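Local coordinates for protein Amuc_1100 (Akkermansia muciniphila, PDB 6KNY), which is of uncharacterised function and is probably anchored in the membrane by a transmembrane helix that the crystallised fragment lacks, at residues K125-N128 / S129-K133. Numbering follows the deposited sequence. Where two conformers were deposited one is given.
Sequences KAIN and SLVNK
Asn132 folds its side chain back along the helix 117-134 onto Asn128, one turn earlier, so that a single carbonyl receives both the main-chain and the side-chain nitrogen of the same residue. The backbone bond is the ordinary i to i+4 one, Asn132 N to Asn128 O at 3.1 Å; Asn132 ND2 makes a second hydrogen bond to Asn128 O, short at 2.6 Å and bent (N-H...O angle 142°), from the opposite face of the carbonyl and well above its plane. CG of Asn132 stands anti to its own carbonyl carbon (chi1 -84°), which swings the amide toward the preceding turn. Asn128 instead holds CG anti to its backbone N, and the two side-chain amides meet steeply, their planes 74° apart, with Asn128 OD1 3.0 Å from Asn132 ND2. With an alanine at Asn132, Asn128 O would probably keep the backbone N-H but lose its side-chain donor. Next to this polar pair, Val131 and Leu130 turn to the interior, Val131 against Leu84 of helix 70-91 and Leu130 against Leu271 and Phe201 of the sheet, which places this helix between the two. Within the helix, Ile127 CG2 meets Val131 CG2 at 4.1 Å, and the same Val131 CG2 lies 3.5 Å from Ile127 O, the carbonyl oxygen that takes the nearly straight hydrogen bond from Val131 N.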
ATOM      1  N   LYS A 125       6.227   3.479   1.525  1.00 29.04           N
ATOM      2  CA  LYS A 125       5.737   4.797   1.112  1.00 31.47           C
ATOM      3  C   LYS A 125       4.534   4.671   0.189  1.00 29.42           C
ATOM      4  O   LYS A 125       3.578   5.450   0.304  1.00 25.68           O
ATOM      5  CB  LYS A 125       6.848   5.613   0.430  1.00 35.12           C
ATOM      6  CG  LYS A 125       7.864   6.181   1.423  1.00 40.52           C
ATOM      7  CD  LYS A 125       7.758   7.721   1.638  1.00 50.56           C
ATOM      8  CE  LYS A 125       8.936   8.345   2.419  1.00 60.13           C
ATOM      9  NZ  LYS A 125       8.563   9.180   3.612  1.00 60.34           N
ATOM     10  N   ALA A 126       4.543   3.683  -0.717  1.00 28.02           N
ATOM     11  CA  ALA A 126       3.415   3.494  -1.628  1.00 28.71           C
ATOM     12  C   ALA A 126       2.162   3.032  -0.881  1.00 24.75           C
ATOM     13  O   ALA A 126       1.056   3.550  -1.115  1.00 21.89           O
ATOM     14  CB  ALA A 126       3.788   2.488  -2.723  1.00 33.29           C
ATOM     15  N   ILE A 127       2.313   2.050   0.010  1.00 23.89           N
ATOM     16  CA  ILE A 127       1.166   1.550   0.769  1.00 26.46           C
ATOM     17  C   ILE A 127       0.630   2.641   1.691  1.00 27.26           C
ATOM     18  O   ILE A 127      -0.586   2.878   1.764  1.00 23.75           O
ATOM     19  CB  ILE A 127       1.543   0.273   1.554  1.00 25.44           C
ATOM     20  CG1 ILE A 127       1.879  -0.873   0.595  1.00 28.38           C
ATOM     21  CG2 ILE A 127       0.388  -0.130   2.527  1.00 23.60           C
ATOM     22  CD1 ILE A 127       2.428  -2.153   1.278  1.00 28.68           C
ATOM     23  N   ASN A 128       1.534   3.349   2.376  1.00 27.10           N
ATOM     24  CA  ASN A 128       1.120   4.478   3.210  1.00 28.76           C
ATOM     25  C   ASN A 128       0.284   5.481   2.431  1.00 29.30           C
ATOM     26  O   ASN A 128      -0.732   5.975   2.927  1.00 30.01           O
ATOM     27  CB  ASN A 128       2.324   5.203   3.813  1.00 30.36           C
ATOM     28  CG  ASN A 128       1.891   6.350   4.722  1.00 27.92           C
ATOM     29  OD1 ASN A 128       1.254   6.127   5.752  1.00 30.10           O
ATOM     30  ND2 ASN A 128       2.161   7.570   4.302  1.00 23.72           N
ATOM     31  N   SER A 129       0.719   5.816   1.218  0.67 28.27           N
ATOM     32  CA  SER A 129      -0.018   6.786   0.414  0.67 28.98           C
ATOM     33  C   SER A 129      -1.382   6.240   0.012  0.67 28.76           C
ATOM     34  O   SER A 129      -2.393   6.954   0.068  0.67 28.49           O
ATOM     35  CB  SER A 129       0.796   7.169  -0.820  0.67 29.66           C
ATOM     36  OG  SER A 129       0.027   7.985  -1.678  0.67 31.29           O
ATOM     37  N   LEU A 130      -1.426   4.969  -0.406  1.00 26.99           N
ATOM     38  CA  LEU A 130      -2.690   4.324  -0.789  1.00 26.99           C
ATOM     39  C   LEU A 130      -3.688   4.301   0.365  1.00 24.56           C
ATOM     40  O   LEU A 130      -4.836   4.729   0.220  1.00 25.46           O
ATOM     41  CB  LEU A 130      -2.426   2.887  -1.261  1.00 28.54           C
ATOM     42  CG  LEU A 130      -3.679   2.053  -1.588  1.00 29.34           C
ATOM     43  CD1 LEU A 130      -4.597   2.787  -2.566  1.00 30.42           C
ATOM     44  CD2 LEU A 130      -3.288   0.685  -2.138  1.00 30.92           C
ATOM     45  N   VAL A 131      -3.280   3.776   1.517  1.00 26.56           N
ATOM     46  CA  VAL A 131      -4.235   3.655   2.613  1.00 28.75           C
ATOM     47  C   VAL A 131      -4.739   5.033   3.035  1.00 30.11           C
ATOM     48  O   VAL A 131      -5.922   5.209   3.356  1.00 26.21           O
ATOM     49  CB  VAL A 131      -3.603   2.877   3.775  1.00 29.93           C
ATOM     50  CG1 VAL A 131      -4.542   2.863   4.979  1.00 35.33           C
ATOM     51  CG2 VAL A 131      -3.324   1.444   3.325  1.00 28.83           C
ATOM     52  N   ASN A 132      -3.866   6.043   2.990  1.00 34.39           N
ATOM     53  CA  ASN A 132      -4.281   7.389   3.386  1.00 35.94           C
ATOM     54  C   ASN A 132      -5.327   7.965   2.437  1.00 33.89           C
ATOM     55  O   ASN A 132      -6.280   8.619   2.883  1.00 31.27           O
ATOM     56  CB  ASN A 132      -3.061   8.299   3.499  1.00 35.13           C
ATOM     57  CG  ASN A 132      -2.391   8.177   4.850  1.00 35.20           C
ATOM     58  OD1 ASN A 132      -2.959   8.567   5.870  1.00 42.47           O
ATOM     59  ND2 ASN A 132      -1.213   7.583   4.877  1.00 37.26           N
ATOM     60  N   LYS A 133      -5.189   7.718   1.129  1.00 30.41           N
ATOM     61  CA  LYS A 133      -6.269   8.082   0.213  1.00 32.81           C
ATOM     62  C   LYS A 133      -7.555   7.307   0.521  1.00 36.78           C
ATOM     63  O   LYS A 133      -8.656   7.866   0.448  1.00 33.48           O
ATOM     64  CB  LYS A 133      -5.832   7.862  -1.242  1.00 32.47           C
TER